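PDB 4CW4: beta-ketoacyl-[acyl-carrier-protein] synthase FabY from Pseudomonas aeruginosa, which catalyses the condensation of acetyl-CoA with malonyl-ACP to form the acetoacetyl-ACP primer that initiates bacterial fatty acid synthesis. Local coordinates for residues A[227-232]-A[281-286]; A[236-241]-A[258-263]; A[287-292]-A[310-315]; A[361-366]-A[477-482]. All blocks are in the same frame, centred on the assembly; numbering follows the deposited sequence.

Overall arrangement
All four contacts are buried and lie within the ketosynthase region. Contacts 1, 3 and 4 cluster near the centre of the chain, with neighbouring centres about 7 to 11 Å apart, whereas contact 2 sits farther out, its centre about 17 Å from the chain centre. Contacts 1 and 3 share the chain that runs from strand 278-283 through Cys286 into helix 288-301. Contact 4 brings His477 against that cysteine and meets contact 3 through Glu314. Their chemistry differs: contact 1 is apolar fitting, contact 2 an edge-to-face phenylalanine pair beside close-packed glycines, contact 3 pairs two asparagines weakly, and contact 4 combines backbone bonds, a threonine hydroxyl bond and a histidine-phenylalanine ring pair. Contacts 1 and 2 also touch the second subunit.

Contact 1. Residues A[227-232]-A[281-286]; sequences GSIMSQ and SITGAC
From Gly227 and Ser281, whose CA atoms are 5.2 Å apart, the two backbones diverge slightly, reaching 6.1 Å between the CA atoms of Ile229 and Ala285. In this thiolase fold 227-232 follows strand 222-225, whereas 281-283 is the end of its parallel neighbour, strand 278-283, and leads to Cys286, the inferred active-site cysteine. Gly227 has a phi of 131°, a conformation favourable to glycine, and its CA lies 4.3 Å from Ser281 OG, a hydroxyl whose hydrogen-bond partner is Thr265. Next along, the methyl CG2 of Thr283 rests 3.6 Å from Ser228 O, while Thr283 OG1 instead hydrogen-bonds Asn261 of the second subunit across the dimer interface. Ile229 spreads its two branches along the turn that follows the strand. With chi1 at 68°, CG1 sits between the backbone N and the carbonyl carbon, and Ile229 CG2 is thereby placed 3.4 Å from Ala285 O. That carbonyl also accepts the Thr288 hydroxyl, which helps fix the bend. The backbone at Ile229 is fixed by the Glu314 carboxylate, which accepts the N-H groups of Ile229 and Met230. Cys286 has two conformers; in one of them its SG lies 4.1 Å from Ile229 CD1, the methyl at the far end of the longer branch.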
loop_
_atom_site.group_PDB
_atom_site.type_symbol
_atom_site.label_atom_id
_atom_site.label_comp_id
_atom_site.label_asym_id
_atom_site.label_seq_id
_atom_site.Cartn_x
_atom_site.Cartn_y
_atom_site.Cartn_z
ATOM N N GLY A 227 7.624 -2.042 0.897
ATOM C CA GLY A 227 6.339 -2.667 0.612
ATOM C C GLY A 227 6.334 -3.437 -0.694
ATOM O O GLY A 227 7.375 -3.624 -1.328
ATOM N N SER A 228 5.152 -3.918 -1.065
ATOM C CA SER A 228 4.917 -4.607 -2.344
ATOM C C SER A 228 3.626 -4.046 -2.927
ATOM O O SER A 228 2.817 -3.466 -2.190
ATOM C CB SER A 228 4.752 -6.114 -2.128
ATOM O OG SER A 228 3.627 -6.389 -1.290
ATOM N N ILE A 229 3.418 -4.183 -4.235
ATOM C CA ILE A 229 2.113 -3.820 -4.788
ATOM C C ILE A 229 1.090 -4.941 -4.789
ATOM O O ILE A 229 -0.100 -4.660 -4.784
ATOM C CB ILE A 229 2.147 -3.180 -6.203
ATOM C CG1 ILE A 229 2.585 -4.163 -7.297
ATOM C CG2 ILE A 229 3.003 -1.920 -6.185
ATOM C CD1 ILE A 229 2.461 -3.546 -8.715
ATOM N N MET A 230 1.527 -6.202 -4.817
ATOM C CA MET A 230 0.566 -7.315 -4.882
ATOM C C MET A 230 0.006 -7.759 -3.536
ATOM O O MET A 230 -1.022 -8.435 -3.508
ATOM C CB MET A 230 1.178 -8.548 -5.553
ATOM C CG MET A 230 1.743 -8.339 -6.953
ATOM S SD MET A 230 0.548 -7.757 -8.172
ATOM C CE MET A 230 -0.644 -9.058 -8.062
ATOM N N SER A 231 0.658 -7.347 -2.444
ATOM C CA SER A 231 0.645 -8.061 -1.157
ATOM C C SER A 231 1.466 -9.339 -1.365
ATOM O O SER A 231 1.840 -9.663 -2.496
ATOM C CB SER A 231 -0.773 -8.398 -0.664
ATOM O OG SER A 231 -1.607 -7.244 -0.641
ATOM N N GLN A 232 1.773 -10.060 -0.291
ATOM C CA GLN A 232 2.477 -11.332 -0.416
ATOM C C GLN A 232 1.426 -12.394 -0.713
ATOM O O GLN A 232 0.622 -12.736 0.158
ATOM C CB GLN A 232 3.281 -11.667 0.846
ATOM C CG GLN A 232 4.536 -10.783 1.056
ATOM C CD GLN A 232 4.183 -9.357 1.431
ATOM O OE1 GLN A 232 4.479 -8.416 0.694
ATOM N NE2 GLN A 232 3.580 -9.191 2.589
ATOM N N SER A 281 4.444 2.518 3.850
ATOM C CA SER A 281 4.570 1.757 2.620
ATOM C C SER A 281 3.690 2.415 1.589
ATOM O O SER A 281 2.471 2.376 1.713
ATOM C CB SER A 281 4.126 0.307 2.830
ATOM O OG SER A 281 4.857 -0.342 3.866
ATOM N N ILE A 282 4.320 3.006 0.573
ATOM C CA ILE A 282 3.609 3.800 -0.418
ATOM C C ILE A 282 3.540 3.052 -1.725
ATOM O O ILE A 282 4.549 2.579 -2.204
ATOM C CB ILE A 282 4.265 5.163 -0.617
ATOM C CG1 ILE A 282 4.566 5.775 0.751
ATOM C CG2 ILE A 282 3.365 6.070 -1.444
ATOM C CD1 ILE A 282 5.135 7.156 0.713
ATOM N N THR A 283 2.340 2.875 -2.272
ATOM C CA THR A 283 2.197 2.251 -3.584
ATOM C C THR A 283 1.713 3.210 -4.672
ATOM O O THR A 283 0.975 4.170 -4.427
ATOM C CB THR A 283 1.277 1.018 -3.528
ATOM O OG1 THR A 283 0.032 1.361 -2.918
ATOM C CG2 THR A 283 1.911 -0.072 -2.726
ATOM N N GLY A 284 2.191 2.914 -5.872
ATOM C CA GLY A 284 1.875 3.628 -7.089
ATOM C C GLY A 284 2.078 2.685 -8.260
ATOM O O GLY A 284 2.751 3.021 -9.229
ATOM N N ALA A 285 1.555 1.474 -8.125
ATOM C CA ALA A 285 1.710 0.459 -9.152
ATOM C C ALA A 285 3.196 0.281 -9.520
ATOM O O ALA A 285 4.047 0.179 -8.631
ATOM C CB ALA A 285 0.828 0.781 -10.364
ATOM N N CYS A 286 3.510 0.238 -10.793
ATOM C CA CYS A 286 4.853 -0.121 -11.145
ATOM C C CYS A 286 5.865 1.064 -11.030
ATOM O O CYS A 286 7.051 0.893 -11.348
ATOM C CB CYS A 286 4.807 -0.859 -12.492
ATOM S SG CYS A 286 4.168 -2.607 -12.334
#

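Contact 2. Residues A[236-241]-A[258-263]; sequences NGFGGL and LGFNSM
The ring of Phe238 lies over the peptide of Gly259, with Phe238 CD1 3.5 Å from Gly259 CA and Gly259 C above one face, offset toward the rim. Beyond that glycine the ring points its edge at the face of Phe260. The pair is T-shaped, with centroids 5.7 Å apart and planes at 73°, and the two rings come closest at 3.9 Å, between Phe238 CZ and Phe260 CD1. On the opposite face of Phe238, Leu241 CD2 sits 3.7 Å above the plane, so the ring is held between a glycine backbone and a leucine methyl one helical turn on. The backbones themselves come together at two glycines, Gly237 CA and Gly259 CA being 4.0 Å apart. At Gly259 the space a side chain would need is taken by the Phe238 ring, and Gly237 is close-fitting. Gly237 is the N-cap of helix 238-243, and its O accepts Leu241 N at 3.1 Å. With chi1 at -80°, Phe238 CG stands beside its own backbone N and opposite the carbonyl carbon, which swings the ring out over the other segment. In the next shell, Gln232 ties both segments together: its NE2 bonds the carbonyls of Leu258 and Phe260, and its backbone bonds Phe238 and Gly259. Phe260 also packs on Met230 of the second subunit. Within the ketosynthase domain, beside the dimer interface, the contact joins the start of helix 238-243 to residues 258-260; Phe260 opens a type I turn to Met263, which leads into helix 263-273 and passes beside strand 278-283.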
loop_
_atom_site.group_PDB
_atom_site.type_symbol
_atom_site.label_atom_id
_atom_site.label_comp_id
_atom_site.label_asym_id
_atom_site.label_seq_id
_atom_site.Cartn_x
_atom_site.Cartn_y
_atom_site.Cartn_z
ATOM N N ASN A 236 2.114 -18.773 2.274
ATOM C CA ASN A 236 2.351 -18.286 3.633
ATOM C C ASN A 236 1.750 -16.915 3.914
ATOM O O ASN A 236 1.784 -16.451 5.053
ATOM C CB ASN A 236 3.856 -18.221 3.943
ATOM C CG ASN A 236 4.439 -19.567 4.249
ATOM O OD1 ASN A 236 3.733 -20.492 4.647
ATOM N ND2 ASN A 236 5.738 -19.680 4.091
ATOM N N GLY A 237 1.231 -16.254 2.878
ATOM C CA GLY A 237 0.574 -14.965 3.024
ATOM C C GLY A 237 -0.860 -15.011 2.534
ATOM O O GLY A 237 -1.636 -15.930 2.905
ATOM N N PHE A 238 -1.236 -14.028 1.713
ATOM C CA PHE A 238 -2.622 -13.916 1.256
ATOM C C PHE A 238 -3.031 -15.060 0.314
ATOM O O PHE A 238 -4.224 -15.270 0.091
ATOM C CB PHE A 238 -2.913 -12.582 0.565
ATOM C CG PHE A 238 -3.170 -11.411 1.496
ATOM C CD1 PHE A 238 -2.985 -11.503 2.869
ATOM C CD2 PHE A 238 -3.604 -10.207 0.973
ATOM C CE1 PHE A 238 -3.219 -10.412 3.710
ATOM C CE2 PHE A 238 -3.842 -9.113 1.812
ATOM C CZ PHE A 238 -3.649 -9.219 3.178
ATOM N N GLY A 239 -2.083 -15.793 -0.255
ATOM C CA GLY A 239 -2.470 -16.993 -0.987
ATOM C C GLY A 239 -3.162 -17.973 -0.054
ATOM O O GLY A 239 -4.243 -18.481 -0.355
ATOM N N GLY A 240 -2.548 -18.235 1.098
ATOM C CA GLY A 240 -3.143 -19.119 2.096
ATOM C C GLY A 240 -4.454 -18.560 2.605
ATOM O O GLY A 240 -5.447 -19.280 2.805
ATOM N N LEU A 241 -4.487 -17.249 2.816
ATOM C CA LEU A 241 -5.712 -16.609 3.280
ATOM C C LEU A 241 -6.854 -16.852 2.313
ATOM O O LEU A 241 -7.967 -17.195 2.728
ATOM C CB LEU A 241 -5.506 -15.102 3.432
ATOM C CG LEU A 241 -6.720 -14.246 3.845
ATOM C CD1 LEU A 241 -7.141 -14.586 5.254
ATOM C CD2 LEU A 241 -6.412 -12.754 3.727
ATOM N N LEU A 258 0.991 -11.696 7.727
ATOM C CA LEU A 258 2.211 -11.691 6.936
ATOM C C LEU A 258 1.948 -11.393 5.451
ATOM O O LEU A 258 2.874 -11.153 4.687
ATOM C CB LEU A 258 2.983 -13.001 7.108
ATOM C CG LEU A 258 3.481 -13.300 8.528
ATOM C CD1 LEU A 258 4.394 -14.536 8.510
ATOM C CD2 LEU A 258 4.199 -12.112 9.131
ATOM N N GLY A 259 0.687 -11.378 5.045
ATOM C CA GLY A 259 0.354 -11.018 3.684
ATOM C C GLY A 259 0.288 -9.529 3.409
ATOM O O GLY A 259 0.438 -9.127 2.256
ATOM N N PHE A 260 0.078 -8.713 4.441
ATOM C CA PHE A 260 -0.114 -7.276 4.234
ATOM C C PHE A 260 1.036 -6.655 3.452
ATOM O O PHE A 260 2.216 -6.964 3.684
ATOM C CB PHE A 260 -0.218 -6.527 5.555
ATOM C CG PHE A 260 -1.506 -6.748 6.268
ATOM C CD1 PHE A 260 -2.704 -6.342 5.704
ATOM C CD2 PHE A 260 -1.543 -7.390 7.477
ATOM C CE1 PHE A 260 -3.890 -6.551 6.340
ATOM C CE2 PHE A 260 -2.744 -7.596 8.109
ATOM C CZ PHE A 260 -3.911 -7.168 7.539
ATOM N N ASN A 261 0.691 -5.734 2.559
ATOM C CA ASN A 261 1.696 -5.116 1.684
ATOM C C ASN A 261 2.719 -4.266 2.418
ATOM O O ASN A 261 3.746 -3.919 1.841
ATOM C CB ASN A 261 1.043 -4.362 0.515
ATOM C CG ASN A 261 0.773 -2.915 0.821
ATOM O OD1 ASN A 261 0.272 -2.555 1.887
ATOM N ND2 ASN A 261 1.102 -2.065 -0.141
ATOM N N SER A 262 2.446 -3.945 3.683
ATOM C CA SER A 262 3.409 -3.209 4.510
ATOM C C SER A 262 4.468 -4.077 5.164
ATOM O O SER A 262 5.427 -3.563 5.733
ATOM C CB SER A 262 2.678 -2.431 5.604
ATOM O OG SER A 262 1.979 -3.327 6.470
ATOM N N MET A 263 4.299 -5.392 5.104
ATOM C CA MET A 263 5.172 -6.268 5.866
ATOM C C MET A 263 6.649 -6.248 5.466
ATOM O O MET A 263 7.496 -6.450 6.334
ATOM C CB MET A 263 4.602 -7.684 5.921
ATOM C CG MET A 263 3.409 -7.735 6.849
ATOM S SD MET A 263 3.950 -7.814 8.591
ATOM C CE MET A 263 2.561 -7.062 9.437
#

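Contact 3. Residues A[287-292]-A[310-315]; sequences ATFLYN and VGNSEA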
loop_
_atom_site.group_PDB
_atom_site.type_symbol
_atom_site.label_atom_id
_atom_site.label_comp_id
_atom_site.label_asym_id
_atom_site.label_seq_id
_atom_site.Cartn_x
_atom_site.Cartn_y
_atom_site.Cartn_z
ATOM N N ALA A 287 5.410 2.212 -10.481
ATOM C CA ALA A 287 6.274 3.335 -10.078
ATOM C C ALA A 287 6.506 3.415 -8.576
ATOM O O ALA A 287 7.074 4.369 -8.073
ATOM C CB ALA A 287 5.708 4.626 -10.582
ATOM N N THR A 288 6.085 2.381 -7.857
ATOM C CA THR A 288 6.073 2.393 -6.398
ATOM C C THR A 288 7.391 2.808 -5.729
ATOM O O THR A 288 7.370 3.605 -4.785
ATOM C CB THR A 288 5.587 1.014 -5.879
ATOM O OG1 THR A 288 4.170 0.923 -6.040
ATOM C CG2 THR A 288 5.935 0.776 -4.421
ATOM N N PHE A 289 8.535 2.290 -6.170
ATOM C CA PHE A 289 9.743 2.643 -5.442
ATOM C C PHE A 289 9.983 4.147 -5.444
ATOM O O PHE A 289 10.406 4.693 -4.442
ATOM C CB PHE A 289 10.974 1.890 -5.953
ATOM C CG PHE A 289 12.260 2.476 -5.461
ATOM C CD1 PHE A 289 12.714 2.210 -4.184
ATOM C CD2 PHE A 289 12.992 3.327 -6.259
ATOM C CE1 PHE A 289 13.875 2.749 -3.729
ATOM C CE2 PHE A 289 14.167 3.881 -5.797
ATOM C CZ PHE A 289 14.607 3.595 -4.529
ATOM N N LEU A 290 9.707 4.810 -6.561
ATOM C CA LEU A 290 9.879 6.248 -6.624
ATOM C C LEU A 290 8.899 6.966 -5.694
ATOM O O LEU A 290 9.222 8.019 -5.176
ATOM C CB LEU A 290 9.770 6.760 -8.069
ATOM C CG LEU A 290 10.924 6.381 -9.014
ATOM C CD1 LEU A 290 10.718 7.006 -10.391
ATOM C CD2 LEU A 290 12.249 6.828 -8.438
ATOM N N TYR A 291 7.704 6.411 -5.486
ATOM C CA TYR A 291 6.796 6.982 -4.507
ATOM C C TYR A 291 7.363 6.903 -3.079
ATOM O O TYR A 291 7.301 7.874 -2.313
ATOM C CB TYR A 291 5.430 6.288 -4.573
ATOM C CG TYR A 291 4.548 6.606 -5.771
ATOM C CD1 TYR A 291 5.045 6.710 -7.049
ATOM C CD2 TYR A 291 3.191 6.771 -5.609
ATOM C CE1 TYR A 291 4.218 6.992 -8.129
ATOM C CE2 TYR A 291 2.361 7.041 -6.677
ATOM C CZ TYR A 291 2.884 7.155 -7.936
ATOM O OH TYR A 291 2.079 7.430 -9.020
ATOM N N ASN A 292 7.955 5.766 -2.732
ATOM C CA ASN A 292 8.638 5.640 -1.452
ATOM C C ASN A 292 9.829 6.612 -1.398
ATOM O O ASN A 292 10.116 7.218 -0.366
ATOM C CB ASN A 292 9.132 4.199 -1.237
ATOM C CG ASN A 292 8.049 3.262 -0.744
ATOM O OD1 ASN A 292 7.101 3.669 -0.067
ATOM N ND2 ASN A 292 8.214 1.987 -1.056
ATOM N N VAL A 310 15.076 3.115 2.078
ATOM C CA VAL A 310 14.004 3.155 1.087
ATOM C C VAL A 310 14.166 1.999 0.120
ATOM O O VAL A 310 15.248 1.784 -0.413
ATOM C CB VAL A 310 14.055 4.444 0.235
ATOM C CG1 VAL A 310 12.818 4.546 -0.649
ATOM C CG2 VAL A 310 14.197 5.702 1.092
ATOM N N GLY A 311 13.103 1.256 -0.125
ATOM C CA GLY A 311 13.203 0.165 -1.074
ATOM C C GLY A 311 11.870 -0.523 -1.271
ATOM O O GLY A 311 10.811 0.059 -1.001
ATOM N N ASN A 312 11.919 -1.766 -1.729
ATOM C CA ASN A 312 10.718 -2.558 -1.975
ATOM C C ASN A 312 11.115 -4.023 -2.069
ATOM O O ASN A 312 12.294 -4.364 -2.242
ATOM C CB ASN A 312 10.043 -2.126 -3.283
ATOM C CG ASN A 312 9.180 -0.890 -3.136
ATOM O OD1 ASN A 312 9.510 0.183 -3.647
ATOM N ND2 ASN A 312 8.067 -1.033 -2.445
ATOM N N SER A 313 10.116 -4.895 -1.974
ATOM C CA SER A 313 10.314 -6.309 -2.153
ATOM C C SER A 313 9.082 -6.900 -2.814
ATOM O O SER A 313 7.976 -6.746 -2.299
ATOM C CB SER A 313 10.521 -7.005 -0.825
ATOM O OG SER A 313 10.821 -8.368 -1.086
ATOM N N GLU A 314 9.276 -7.541 -3.948
ATOM C CA GLU A 314 8.192 -8.165 -4.685
ATOM C C GLU A 314 8.638 -9.538 -5.172
ATOM O O GLU A 314 9.689 -9.680 -5.788
ATOM C CB GLU A 314 7.752 -7.304 -5.873
ATOM C CG GLU A 314 6.367 -7.656 -6.394
ATOM C CD GLU A 314 5.277 -6.768 -5.843
ATOM O OE1 GLU A 314 5.395 -5.530 -5.911
ATOM O OE2 GLU A 314 4.258 -7.308 -5.381
ATOM N N ALA A 315 7.810 -10.542 -4.894
ATOM C CA ALA A 315 8.047 -11.911 -5.310
ATOM C C ALA A 315 6.749 -12.431 -5.936
ATOM O O ALA A 315 5.976 -13.149 -5.312
ATOM C CB ALA A 315 8.467 -12.780 -4.107
#
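Asn292 ND2 is the polar atom at the centre of this contact, directed at two acceptors of the strand: Gly311 O at 3.2 Å and Asn312 OD1 at 3.4 Å. Both bonds are weak and bent. The two amides come from opposite directions with their planes only 23° apart, and each has a stronger partner that indicates which way round it lies, because Asn292 OD1 accepts Ile282 N and Asn312 ND2 donates to Gly227 O. Asn312 is closely packed by the first turn of the helix. Asn312 OD1 lies in the plane of the Phe289 ring at the edge, 3.2 Å from Phe289 CB, and Asn312 ND2 is 3.4 Å from Thr288 CG2. The other branch of Thr288, OG1, is committed to Ala285 O and Gly284 N, which binds the helix start to the turn at Cys286, the inferred active-site cysteine. Phe289 has CG anti to the backbone N (chi1 166°), an arrangement that lays the ring along the strand, edge-on to the backbone: Phe289 CD1 is 3.8 Å from Gly311 CA, and Phe289 CE1 is 3.7 Å from Val310 CG1. Val310 CG1 also meets Asn292 CB at 3.7 Å, so one branch wedges between two helix residues. The segment axes pass 7.7 Å apart at 149°, nearly antiparallel, within the strand-helix-strand run 278-283, 288-301, 307-314 of the thiolase fold. Strand 307-314 lies between strands 222-225 and 366-374, and Phe289 also packs on Ser483, Ala484 and Leu487 of helix 482-496, joining both helices to the strand.

Contact 4. Residues A[361-366]-A[477-482]; sequences FTLAES and HSLATA
His477 turns the edge of its imidazole toward the face of Phe361, with centroids 4.8 Å apart and planes at 55°, a tilted T-shaped pair in which CD2 sits over the phenyl rim. Its CG is anti to the backbone N (chi1 -168°), which sends the ring toward Phe361. His477 is a predicted active-site residue, consistent with the Cys-His-His triad of thiolase-fold ketosynthases, and the CE1-NE2 side of its ring faces Cys286. Leu479 reinforces this orientation twice. Leu479 N donates to His477 ND1 at 3.1 Å, tilted from the ring plane, which probably helps limit ring rotation, and Leu479 CD2 covers one face of the imidazole, also lying 4.1 Å from Phe361 CE1. The histidine's backbone is gripped by residues 362-364: His477 N donates to Thr362 O at 2.8 Å, nearly in line with the carbonyl, and Ala364 N returns a bond to His477 O from above the carbonyl plane. Together these make the single bridge of Leu363 with His477. Ser366 and Ser478 pack CB to CB at 3.4 Å, tighter than usual, while both hydroxyls bond Asp485. The last bond across is Thr481 OG1 to Ser366 O, 3.0 Å long, with the donor 48° out of the carbonyl plane.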
loop_
_atom_site.group_PDB
_atom_site.type_symbol
_atom_site.label_atom_id
_atom_site.label_comp_id
_atom_site.label_asym_id
_atom_site.label_seq_id
_atom_site.Cartn_x
_atom_site.Cartn_y
_atom_site.Cartn_z
ATOM N N PHE A 361 5.409 -7.257 -21.150
ATOM C CA PHE A 361 6.455 -7.278 -20.156
ATOM C C PHE A 361 6.683 -8.682 -19.597
ATOM O O PHE A 361 5.888 -9.605 -19.819
ATOM C CB PHE A 361 6.261 -6.175 -19.082
ATOM C CG PHE A 361 5.244 -6.451 -17.989
ATOM C CD1 PHE A 361 5.592 -7.140 -16.844
ATOM C CD2 PHE A 361 3.996 -5.879 -18.050
ATOM C CE1 PHE A 361 4.709 -7.320 -15.811
ATOM C CE2 PHE A 361 3.083 -6.060 -17.001
ATOM C CZ PHE A 361 3.457 -6.785 -15.890
ATOM N N THR A 362 7.798 -8.834 -18.896
ATOM C CA THR A 362 8.163 -10.059 -18.217
ATOM C C THR A 362 8.161 -9.825 -16.716
ATOM O O THR A 362 8.832 -8.924 -16.218
ATOM C CB THR A 362 9.566 -10.492 -18.662
ATOM O OG1 THR A 362 9.513 -10.893 -20.035
ATOM C CG2 THR A 362 10.101 -11.647 -17.813
ATOM N N LEU A 363 7.415 -10.655 -16.004
ATOM C CA LEU A 363 7.303 -10.567 -14.565
ATOM C C LEU A 363 8.611 -11.003 -13.900
ATOM O O LEU A 363 9.245 -11.954 -14.341
ATOM C CB LEU A 363 6.159 -11.473 -14.132
ATOM C CG LEU A 363 5.675 -11.390 -12.705
ATOM C CD1 LEU A 363 5.095 -10.027 -12.422
ATOM C CD2 LEU A 363 4.642 -12.466 -12.481
ATOM N N ALA A 364 9.001 -10.319 -12.826
ATOM C CA ALA A 364 10.245 -10.596 -12.133
ATOM C C ALA A 364 10.107 -10.392 -10.629
ATOM O O ALA A 364 9.216 -9.685 -10.157
ATOM C CB ALA A 364 11.344 -9.711 -12.657
ATOM N N GLU A 365 11.036 -10.990 -9.897
ATOM C CA GLU A 365 11.153 -10.772 -8.456
ATOM C C GLU A 365 12.420 -9.985 -8.136
ATOM O O GLU A 365 13.476 -10.192 -8.731
ATOM C CB GLU A 365 11.194 -12.112 -7.721
ATOM C CG GLU A 365 12.363 -13.015 -8.089
ATOM C CD GLU A 365 12.317 -14.398 -7.449
ATOM O OE1 GLU A 365 11.330 -14.742 -6.747
ATOM O OE2 GLU A 365 13.273 -15.158 -7.670
ATOM N N SER A 366 12.315 -9.090 -7.162
ATOM C CA SER A 366 13.450 -8.278 -6.738
ATOM C C SER A 366 13.174 -7.670 -5.397
ATOM O O SER A 366 12.038 -7.284 -5.107
ATOM C CB SER A 366 13.688 -7.136 -7.713
ATOM O OG SER A 366 14.857 -6.398 -7.354
ATOM N N HIS A 477 10.525 -7.055 -15.082
ATOM C CA HIS A 477 9.740 -6.042 -14.405
ATOM C C HIS A 477 9.336 -6.539 -13.024
ATOM O O HIS A 477 8.449 -7.376 -12.893
ATOM C CB HIS A 477 8.503 -5.778 -15.252
ATOM C CG HIS A 477 7.742 -4.566 -14.848
ATOM N ND1 HIS A 477 7.875 -3.998 -13.605
ATOM C CD2 HIS A 477 6.851 -3.800 -15.523
ATOM C CE1 HIS A 477 7.109 -2.921 -13.533
ATOM N NE2 HIS A 477 6.475 -2.778 -14.681
ATOM N N SER A 478 9.997 -6.026 -11.992
ATOM C CA SER A 478 9.762 -6.473 -10.613
ATOM C C SER A 478 8.694 -5.662 -9.882
ATOM O O SER A 478 8.607 -5.689 -8.655
ATOM C CB SER A 478 11.068 -6.454 -9.818
ATOM O OG SER A 478 11.583 -5.135 -9.799
ATOM N N LEU A 479 7.847 -4.982 -10.643
ATOM C CA LEU A 479 6.610 -4.409 -10.109
ATOM C C LEU A 479 6.968 -3.293 -9.117
ATOM O O LEU A 479 7.546 -2.296 -9.538
ATOM C CB LEU A 479 5.698 -5.492 -9.523
ATOM C CG LEU A 479 5.298 -6.636 -10.466
ATOM C CD1 LEU A 479 4.237 -7.512 -9.828
ATOM C CD2 LEU A 479 4.825 -6.139 -11.840
ATOM N N ALA A 480 6.649 -3.437 -7.825
ATOM C CA ALA A 480 7.008 -2.374 -6.875
ATOM C C ALA A 480 8.481 -2.001 -6.961
ATOM O O ALA A 480 8.840 -0.834 -6.864
ATOM C CB ALA A 480 6.681 -2.744 -5.423
ATOM N N THR A 481 9.328 -2.999 -7.152
ATOM C CA THR A 481 10.764 -2.800 -7.034
ATOM C C THR A 481 11.385 -2.316 -8.341
ATOM O O THR A 481 12.581 -2.058 -8.400
ATOM C CB THR A 481 11.409 -4.128 -6.587
ATOM O OG1 THR A 481 10.632 -4.656 -5.509
ATOM C CG2 THR A 481 12.848 -3.953 -6.130
ATOM N N ALA A 482 10.568 -2.162 -9.376
ATOM C CA ALA A 482 11.107 -1.888 -10.704
ATOM C C ALA A 482 12.031 -0.664 -10.737
ATOM O O ALA A 482 13.121 -0.706 -11.291
ATOM C CB ALA A 482 10.002 -1.718 -11.702
#